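Local coordinates for beta-ketoacyl synthase (PDB 4CW4), which condenses acetyl-CoA with malonyl-ACP to give the acetoacetyl-ACP primer that starts fatty acid biosynthesis, at residues 8-13 with 295-300; 110-115 with 155-160; 119-124 with 146-151. All blocks are in the same frame, centred on the assembly; numbering follows the deposited sequence.

Contact 1: 8-13 with 295-300; sequences RLPVIV and KGIDVI
Pro10 meets Ile297 and Ile300 where a strand of the thiolase-fold core lies against a helix. Pro10 belongs to the segment that runs into strand 10-19. The two isoleucines sit one turn apart on helix 288-301, which comes just after Cys286, the inferred catalytic cysteine of the ketosynthase. The contact is near the far end of that helix, away from the active site, and it is apolar packing with a water bridge at its margin.

The proline ring presents its outer carbons to both isoleucines. Its CG rests on the gamma-methyl branches, 3.9 Å from CG2 of Ile300 and 4.1 Å from CG2 of Ile297. The ring crosses the Ile297 side chain at about a right angle and that of Ile300 at a slant. The ethyl arm of Ile300 runs opposite its own carbonyl carbon (chi1 -72°), which carries CD1 to 3.9 Å from CB of Pro10, while its CG2 branch also reaches CB of Arg8 at 4.0 Å. Pro10 is thus touched by both branches of Ile300, Arg8 by CG2. Ile297 also leans on Val389 and Val392 of strand 387-394, and Ile300 on Leu372 of strand 366-374, so two further strands share the packing. Leu9 turns from the helix, and its backbone N is held by the carboxylate of Asp375.

Arg8 reaches past the last apolar contact with its chain extended from CG to NE (chi3 -178°), and the guanidinium comes near the end of the helix. NH1 donates in the plane of the group to a water 2.8 Å away, and the same water donates to O of Ile300 at 2.7 Å.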
loop_
_atom_site.group_PDB
_atom_site.type_symbol
_atom_site.label_atom_id
_atom_site.label_comp_id
_atom_site.label_asym_id
_atom_site.label_seq_id
_atom_site.Cartn_x
_atom_site.Cartn_y
_atom_site.Cartn_z
ATOM N N ARG A 8 23.312 -0.599 15.219
ATOM C CA ARG A 8 22.496 -1.596 15.878
ATOM C C ARG A 8 22.145 -2.723 14.928
ATOM O O ARG A 8 21.815 -2.488 13.768
ATOM C CB ARG A 8 21.216 -0.940 16.412
ATOM C CG ARG A 8 21.479 -0.095 17.656
ATOM C CD ARG A 8 20.274 0.696 18.087
ATOM N NE ARG A 8 20.548 1.546 19.247
ATOM C CZ ARG A 8 19.777 2.555 19.637
ATOM N NH1 ARG A 8 18.709 2.903 18.926
ATOM N NH2 ARG A 8 20.089 3.238 20.723
ATOM N N LEU A 9 22.197 -3.945 15.449
ATOM C CA LEU A 9 21.849 -5.169 14.707
ATOM C C LEU A 9 20.401 -5.557 14.970
ATOM O O LEU A 9 20.021 -5.696 16.115
ATOM C CB LEU A 9 22.738 -6.339 15.153
ATOM C CG LEU A 9 22.486 -7.698 14.486
ATOM C CD1 LEU A 9 22.877 -7.671 13.018
ATOM C CD2 LEU A 9 23.223 -8.832 15.199
ATOM N N PRO A 10 19.588 -5.725 13.913
ATOM C CA PRO A 10 18.214 -6.181 14.149
ATOM C C PRO A 10 18.144 -7.671 14.499
ATOM O O PRO A 10 18.526 -8.534 13.686
ATOM C CB PRO A 10 17.530 -5.928 12.790
ATOM C CG PRO A 10 18.395 -4.908 12.103
ATOM C CD PRO A 10 19.772 -5.312 12.511
ATOM N N VAL A 11 17.656 -7.976 15.694
ATOM C CA VAL A 11 17.510 -9.369 16.096
ATOM C C VAL A 11 16.030 -9.712 16.220
ATOM O O VAL A 11 15.217 -8.874 16.614
ATOM C CB VAL A 11 18.285 -9.706 17.384
ATOM C CG1 VAL A 11 19.767 -9.509 17.164
ATOM C CG2 VAL A 11 17.832 -8.904 18.564
ATOM N N ILE A 12 15.697 -10.950 15.847
ATOM C CA ILE A 12 14.337 -11.452 15.905
ATOM C C ILE A 12 14.090 -12.018 17.296
ATOM O O ILE A 12 14.687 -13.032 17.659
ATOM C CB ILE A 12 14.082 -12.545 14.844
ATOM C CG1 ILE A 12 14.394 -12.041 13.431
ATOM C CG2 ILE A 12 12.633 -13.054 14.964
ATOM C CD1 ILE A 12 14.469 -13.143 12.405
ATOM N N VAL A 13 13.247 -11.345 18.078
ATOM C CA VAL A 13 13.005 -11.733 19.467
ATOM C C VAL A 13 11.658 -12.429 19.665
ATOM O O VAL A 13 11.369 -12.936 20.755
ATOM C CB VAL A 13 13.124 -10.530 20.439
ATOM C CG1 VAL A 13 14.488 -9.849 20.274
ATOM C CG2 VAL A 13 11.984 -9.531 20.242
ATOM N N LYS A 295 12.253 -1.653 5.504
ATOM C CA LYS A 295 11.963 -0.502 6.335
ATOM C C LYS A 295 12.274 -0.793 7.809
ATOM O O LYS A 295 12.866 0.043 8.504
ATOM C CB LYS A 295 10.507 -0.084 6.126
ATOM C CG LYS A 295 10.047 1.126 6.916
ATOM C CD LYS A 295 10.472 2.425 6.279
ATOM C CE LYS A 295 10.144 3.578 7.216
ATOM N NZ LYS A 295 10.499 4.893 6.647
ATOM N N GLY A 296 11.909 -1.977 8.280
ATOM C CA GLY A 296 12.180 -2.335 9.661
ATOM C C GLY A 296 13.651 -2.346 9.998
ATOM O O GLY A 296 14.045 -1.854 11.052
ATOM N N ILE A 297 14.462 -2.922 9.115
ATOM C CA ILE A 297 15.899 -2.978 9.323
ATOM C C ILE A 297 16.443 -1.564 9.321
ATOM O O ILE A 297 17.258 -1.188 10.164
ATOM C CB ILE A 297 16.590 -3.783 8.193
ATOM C CG1 ILE A 297 16.225 -5.261 8.285
ATOM C CG2 ILE A 297 18.114 -3.584 8.217
ATOM C CD1 ILE A 297 16.553 -5.982 6.977
ATOM N N ASP A 298 15.976 -0.764 8.380
ATOM C CA ASP A 298 16.531 0.570 8.242
ATOM C C ASP A 298 16.240 1.444 9.451
ATOM O O ASP A 298 17.109 2.213 9.860
ATOM C CB ASP A 298 16.063 1.222 6.961
ATOM C CG ASP A 298 16.741 0.634 5.740
ATOM O OD1 ASP A 298 17.664 -0.215 5.889
ATOM O OD2 ASP A 298 16.369 1.042 4.636
ATOM N N VAL A 299 15.047 1.342 10.031
ATOM C CA VAL A 299 14.738 2.155 11.187
ATOM C C VAL A 299 15.534 1.709 12.407
ATOM O O VAL A 299 15.825 2.546 13.276
ATOM C CB VAL A 299 13.230 2.240 11.513
ATOM C CG1 VAL A 299 12.483 2.872 10.354
ATOM C CG2 VAL A 299 12.634 0.905 11.802
ATOM N N ILE A 300 15.931 0.431 12.468
ATOM C CA ILE A 300 16.750 -0.011 13.588
ATOM C C ILE A 300 18.177 0.448 13.392
ATOM O O ILE A 300 18.775 1.006 14.300
ATOM C CB ILE A 300 16.673 -1.544 13.789
ATOM C CG1 ILE A 300 15.291 -1.904 14.353
ATOM C CG2 ILE A 300 17.755 -2.033 14.730
ATOM C CD1 ILE A 300 14.990 -3.369 14.371
HETATM O O HOH W 1 17.635 1.565 16.675
#

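Contact 2: 110-115 with 155-160; sequences LELSPA and CEFKVD
Leu110 and Phe157 form a hydrogen-bonded antiparallel pair. N of Leu110 gives a nearly straight bond to O of Phe157 (2.8 Å, 170°), answered by N of Phe157 to O of Leu110 at 2.9 Å. Leu112 and Cys155 make the second such pair. Its bond from N of Leu112 to O of Cys155 is just as short, 2.8 Å, but more bent, at 146°. Between the two pairs, Glu111 and Glu156 oppose each other without backbone bonds. Their side chains run alongside, CG to CG 4.1 Å, with OE1 of Glu111 4.9 Å from OE2 of Glu156; long ion pairs, to Arg154 and Lys158 respectively, probably ease the repulsion.

Leu110, Leu112, Cys155 and Phe157 point to the other face, where Val159 joins them. Leu112 crosses Phe157 at about a right angle, its CD1 lying obliquely 3.7 Å from CD2 of the ring. Leu110 has CG opposite its backbone N (chi1 175°), which sends the branched end toward Val159, CD2 ending 3.6 Å from CG1 of Val159.

Strands 104-112 and 155-163 make a two-stranded arm far from the chain's centre. Trp137 packs on Phe157, and residues 157-159 pair with a strand of the second subunit, carrying the sheet across the dimer interface.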
loop_
_atom_site.group_PDB
_atom_site.type_symbol
_atom_site.label_atom_id
_atom_site.label_comp_id
_atom_site.label_asym_id
_atom_site.label_seq_id
_atom_site.Cartn_x
_atom_site.Cartn_y
_atom_site.Cartn_z
ATOM N N LEU A 110 -30.291 -11.009 -18.429
ATOM C CA LEU A 110 -31.423 -11.681 -19.046
ATOM C C LEU A 110 -32.217 -10.652 -19.837
ATOM O O LEU A 110 -32.841 -9.752 -19.265
ATOM C CB LEU A 110 -32.284 -12.329 -17.963
ATOM C CG LEU A 110 -33.590 -12.979 -18.409
ATOM C CD1 LEU A 110 -33.344 -14.112 -19.389
ATOM C CD2 LEU A 110 -34.347 -13.488 -17.201
ATOM N N GLU A 111 -32.156 -10.769 -21.156
ATOM C CA GLU A 111 -32.886 -9.861 -22.022
ATOM C C GLU A 111 -34.295 -10.379 -22.212
ATOM O O GLU A 111 -34.498 -11.390 -22.878
ATOM C CB GLU A 111 -32.194 -9.739 -23.379
ATOM C CG GLU A 111 -30.808 -9.140 -23.303
ATOM C CD GLU A 111 -30.127 -9.074 -24.658
ATOM O OE1 GLU A 111 -30.636 -8.348 -25.543
ATOM O OE2 GLU A 111 -29.090 -9.751 -24.840
ATOM N N LEU A 112 -35.263 -9.688 -21.622
ATOM C CA LEU A 112 -36.662 -10.057 -21.790
ATOM C C LEU A 112 -37.305 -9.186 -22.827
ATOM O O LEU A 112 -37.228 -7.968 -22.759
ATOM C CB LEU A 112 -37.423 -9.932 -20.479
ATOM C CG LEU A 112 -36.931 -10.875 -19.389
ATOM C CD1 LEU A 112 -37.968 -10.971 -18.294
ATOM C CD2 LEU A 112 -36.601 -12.247 -19.959
ATOM N N SER A 113 -37.934 -9.843 -23.795
ATOM C CA SER A 113 -38.656 -9.173 -24.857
ATOM C C SER A 113 -40.096 -9.645 -24.842
ATOM O O SER A 113 -40.373 -10.818 -24.577
ATOM C CB SER A 113 -38.034 -9.497 -26.220
ATOM O OG SER A 113 -36.814 -8.796 -26.407
ATOM N N PRO A 114 -41.028 -8.723 -25.092
ATOM C CA PRO A 114 -42.368 -9.184 -25.407
ATOM C C PRO A 114 -42.488 -9.279 -26.916
ATOM O O PRO A 114 -41.681 -8.701 -27.646
ATOM C CB PRO A 114 -43.252 -8.075 -24.846
ATOM C CG PRO A 114 -42.430 -6.853 -24.996
ATOM C CD PRO A 114 -40.972 -7.256 -24.981
ATOM N N ALA A 115 -43.472 -10.032 -27.374
ATOM C CA ALA A 115 -43.787 -10.102 -28.785
ATOM C C ALA A 115 -45.297 -10.230 -28.908
ATOM O O ALA A 115 -46.023 -10.067 -27.931
ATOM C CB ALA A 115 -43.076 -11.280 -29.433
ATOM N N CYS A 155 -35.827 -5.475 -22.646
ATOM C CA CYS A 155 -35.000 -4.824 -21.655
ATOM C C CYS A 155 -34.209 -5.853 -20.891
ATOM O O CYS A 155 -34.423 -7.054 -21.033
ATOM C CB CYS A 155 -35.830 -3.977 -20.714
ATOM S SG CYS A 155 -36.963 -4.921 -19.769
ATOM N N GLU A 156 -33.278 -5.352 -20.096
ATOM C CA GLU A 156 -32.305 -6.185 -19.432
ATOM C C GLU A 156 -32.579 -6.252 -17.952
ATOM O O GLU A 156 -32.597 -5.238 -17.261
ATOM C CB GLU A 156 -30.902 -5.617 -19.637
ATOM C CG GLU A 156 -30.407 -5.732 -21.060
ATOM C CD GLU A 156 -28.954 -5.363 -21.184
ATOM O OE1 GLU A 156 -28.375 -4.910 -20.181
ATOM O OE2 GLU A 156 -28.393 -5.534 -22.281
ATOM N N PHE A 157 -32.802 -7.456 -17.475
ATOM C CA PHE A 157 -32.790 -7.738 -16.056
ATOM C C PHE A 157 -31.489 -8.442 -15.714
ATOM O O PHE A 157 -30.856 -9.045 -16.575
ATOM C CB PHE A 157 -33.968 -8.634 -15.688
ATOM C CG PHE A 157 -35.277 -7.942 -15.805
ATOM C CD1 PHE A 157 -35.653 -7.032 -14.857
ATOM C CD2 PHE A 157 -36.115 -8.159 -16.884
ATOM C CE1 PHE A 157 -36.847 -6.351 -14.950
ATOM C CE2 PHE A 157 -37.299 -7.488 -16.972
ATOM C CZ PHE A 157 -37.667 -6.582 -15.988
ATOM N N LYS A 158 -31.102 -8.352 -14.453
ATOM C CA LYS A 158 -30.023 -9.190 -13.943
ATOM C C LYS A 158 -30.617 -10.272 -13.051
ATOM O O LYS A 158 -31.455 -9.990 -12.196
ATOM C CB LYS A 158 -28.999 -8.370 -13.174
ATOM C CG LYS A 158 -27.826 -7.810 -14.045
ATOM C CD LYS A 158 -28.275 -7.079 -15.315
ATOM C CE LYS A 158 -28.939 -5.729 -15.024
ATOM N NZ LYS A 158 -29.176 -4.886 -16.275
ATOM N N VAL A 159 -30.212 -11.518 -13.289
ATOM C CA VAL A 159 -30.732 -12.656 -12.526
ATOM C C VAL A 159 -29.592 -13.406 -11.831
ATOM O O VAL A 159 -28.508 -13.556 -12.385
ATOM C CB VAL A 159 -31.544 -13.624 -13.439
ATOM C CG1 VAL A 159 -32.762 -12.955 -13.978
ATOM C CG2 VAL A 159 -30.696 -14.169 -14.584
ATOM N N ASP A 160 -29.860 -13.907 -10.630
ATOM C CA ASP A 160 -28.896 -14.716 -9.905
ATOM C C ASP A 160 -28.598 -15.979 -10.677
ATOM O O ASP A 160 -29.508 -16.651 -11.170
ATOM C CB ASP A 160 -29.430 -15.070 -8.526
ATOM C CG ASP A 160 -29.749 -13.852 -7.716
ATOM O OD1 ASP A 160 -28.870 -12.981 -7.586
ATOM O OD2 ASP A 160 -30.909 -13.719 -7.290
#

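Contact 3: 119-124 with 146-151; sequences ALTFKA and EVLVSI
Phe122 and Val149 carry the tight side of this contact, lying alongside each other and pointing the same way. CB of Val149 sits over one face of the ring, 4.0 Å from the centroid of Phe122 and 24° off its normal, a CH-pi contact. CG1 of the valine comes within 3.6 Å of the ring atom CZ of Phe122. The ring gets there because CG of Phe122 is wedged between its own backbone N and carbonyl carbon (chi1 55°). At the ring edge, in its plane, CD1 of Ile151 lies 3.8 Å from CE2 of Phe122. Beneath them the backbones are firmly joined, with N of Val149 bonded to O of Phe122 at 2.8 Å.

Strand 147-151 is the middle member of a three-stranded antiparallel sheet, flanked by 120-124 and 138-141. Trp137 packs on Val149 and Ile151, while Leu112 of the second subunit meets Phe122.

Across the sheet the other face is more polar and partly open to solvent. Hydroxyls OG1 of Thr121 and OG of Ser150 share a hydrogen bond of 3.0 Å, and beside it CG2 of Thr121 touches CD1 of Leu148 at 3.5 Å. The loose element is the charged pair at the far end, where the backbones stay bonded: OE1 of Glu146 lies alongside the Lys123 chain, 3.5 Å from CE of Lys123, yet is too far from NZ for a salt bridge. The other carboxylate oxygen, OE2, instead bonds OG of Ser125.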
loop_
_atom_site.group_PDB
_atom_site.type_symbol
_atom_site.label_atom_id
_atom_site.label_comp_id
_atom_site.label_asym_id
_atom_site.label_seq_id
_atom_site.Cartn_x
_atom_site.Cartn_y
_atom_site.Cartn_z
ATOM N N ALA A 119 -48.488 -11.522 -23.052
ATOM C CA ALA A 119 -48.153 -10.306 -22.300
ATOM C C ALA A 119 -47.012 -10.564 -21.313
ATOM O O ALA A 119 -46.878 -11.677 -20.785
ATOM C CB ALA A 119 -49.382 -9.771 -21.565
ATOM N N LEU A 120 -46.183 -9.545 -21.086
ATOM C CA LEU A 120 -45.155 -9.581 -20.047
ATOM C C LEU A 120 -45.550 -8.599 -18.953
ATOM O O LEU A 120 -45.328 -7.379 -19.047
ATOM C CB LEU A 120 -43.782 -9.239 -20.609
ATOM C CG LEU A 120 -42.651 -9.083 -19.585
ATOM C CD1 LEU A 120 -42.660 -10.168 -18.519
ATOM C CD2 LEU A 120 -41.317 -9.079 -20.315
ATOM N N THR A 121 -46.127 -9.158 -17.907
ATOM C CA THR A 121 -46.846 -8.391 -16.929
ATOM C C THR A 121 -46.603 -8.995 -15.569
ATOM O O THR A 121 -46.512 -10.216 -15.427
ATOM C CB THR A 121 -48.329 -8.446 -17.259
ATOM O OG1 THR A 121 -48.500 -8.037 -18.616
ATOM C CG2 THR A 121 -49.134 -7.547 -16.359
ATOM N N PHE A 122 -46.495 -8.137 -14.566
ATOM C CA PHE A 122 -46.290 -8.597 -13.205
ATOM C C PHE A 122 -46.746 -7.529 -12.239
ATOM O O PHE A 122 -46.892 -6.357 -12.614
ATOM C CB PHE A 122 -44.824 -8.956 -12.969
ATOM C CG PHE A 122 -43.869 -7.841 -13.293
ATOM C CD1 PHE A 122 -43.565 -6.872 -12.351
ATOM C CD2 PHE A 122 -43.266 -7.763 -14.542
ATOM C CE1 PHE A 122 -42.685 -5.847 -12.645
ATOM C CE2 PHE A 122 -42.401 -6.743 -14.842
ATOM C CZ PHE A 122 -42.100 -5.785 -13.897
ATOM N N LYS A 123 -47.002 -7.935 -11.004
ATOM C CA LYS A 123 -47.261 -6.962 -9.957
ATOM C C LYS A 123 -45.997 -6.758 -9.157
ATOM O O LYS A 123 -45.171 -7.667 -9.014
ATOM C CB LYS A 123 -48.404 -7.397 -9.051
ATOM C CG LYS A 123 -48.070 -8.508 -8.106
ATOM C CD LYS A 123 -49.351 -9.086 -7.539
ATOM C CE LYS A 123 -49.102 -9.919 -6.301
ATOM N NZ LYS A 123 -50.405 -10.355 -5.724
ATOM N N ALA A 124 -45.853 -5.546 -8.647
ATOM C CA ALA A 124 -44.654 -5.179 -7.924
ATOM C C ALA A 124 -44.931 -4.054 -6.962
ATOM O O ALA A 124 -45.881 -3.306 -7.120
ATOM C CB ALA A 124 -43.588 -4.758 -8.887
ATOM N N GLU A 146 -49.545 -2.129 -4.255
ATOM C CA GLU A 146 -48.730 -2.577 -5.381
ATOM C C GLU A 146 -49.238 -1.979 -6.682
ATOM O O GLU A 146 -50.307 -1.369 -6.719
ATOM C CB GLU A 146 -48.716 -4.098 -5.463
ATOM C CG GLU A 146 -48.308 -4.756 -4.166
ATOM C CD GLU A 146 -47.380 -5.930 -4.373
ATOM O OE1 GLU A 146 -47.832 -6.952 -4.932
ATOM O OE2 GLU A 146 -46.198 -5.826 -3.972
ATOM N N VAL A 147 -48.452 -2.143 -7.742
ATOM C CA VAL A 147 -48.841 -1.680 -9.070
ATOM C C VAL A 147 -48.710 -2.809 -10.080
ATOM O O VAL A 147 -47.951 -3.756 -9.878
ATOM C CB VAL A 147 -47.987 -0.477 -9.554
ATOM C CG1 VAL A 147 -48.275 0.762 -8.710
ATOM C CG2 VAL A 147 -46.495 -0.816 -9.549
ATOM N N LEU A 148 -49.457 -2.681 -11.169
ATOM C CA LEU A 148 -49.437 -3.654 -12.255
ATOM C C LEU A 148 -48.556 -3.125 -13.378
ATOM O O LEU A 148 -48.831 -2.088 -13.957
ATOM C CB LEU A 148 -50.855 -3.905 -12.757
ATOM C CG LEU A 148 -50.995 -4.978 -13.836
ATOM C CD1 LEU A 148 -50.535 -6.351 -13.339
ATOM C CD2 LEU A 148 -52.446 -5.036 -14.336
ATOM N N VAL A 149 -47.479 -3.838 -13.669
ATOM C CA VAL A 149 -46.498 -3.390 -14.645
ATOM C C VAL A 149 -46.541 -4.262 -15.885
ATOM O O VAL A 149 -46.647 -5.478 -15.781
ATOM C CB VAL A 149 -45.084 -3.496 -14.054
ATOM C CG1 VAL A 149 -44.055 -2.955 -15.021
ATOM C CG2 VAL A 149 -45.030 -2.752 -12.729
ATOM N N SER A 150 -46.461 -3.642 -17.054
ATOM C CA SER A 150 -46.296 -4.381 -18.303
ATOM C C SER A 150 -45.188 -3.781 -19.123
ATOM O O SER A 150 -44.999 -2.572 -19.154
ATOM C CB SER A 150 -47.581 -4.417 -19.133
ATOM O OG SER A 150 -48.582 -5.094 -18.424
ATOM N N ILE A 151 -44.448 -4.662 -19.776
ATOM C CA ILE A 151 -43.270 -4.308 -20.544
ATOM C C ILE A 151 -43.560 -4.600 -22.010
ATOM O O ILE A 151 -44.133 -5.640 -22.338
ATOM C CB ILE A 151 -42.051 -5.119 -20.050
ATOM C CG1 ILE A 151 -41.688 -4.687 -18.625
ATOM C CG2 ILE A 151 -40.876 -4.944 -20.993
ATOM C CD1 ILE A 151 -40.605 -5.535 -17.959
#

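Contact 1 brings residues near the N-terminus to helix 288-301, closing a long loop of chain within which contacts 2 and 3 are nested, contact 3 inside contact 2. Contacts 2 and 3 lie across the chain's centre from contact 1, about 61 and 69 Å from it between centres, but only about 14 Å apart. They touch directly, Ile151 meeting Phe157 and Leu120 meeting Leu112. Strand 104-112 leads on to 120-124, and 147-151 to 155-163, joining the two small sheets into one projecting arm. All three contacts touch the second subunit, so the two subunits meet both at the ketosynthase body and along this distant arm.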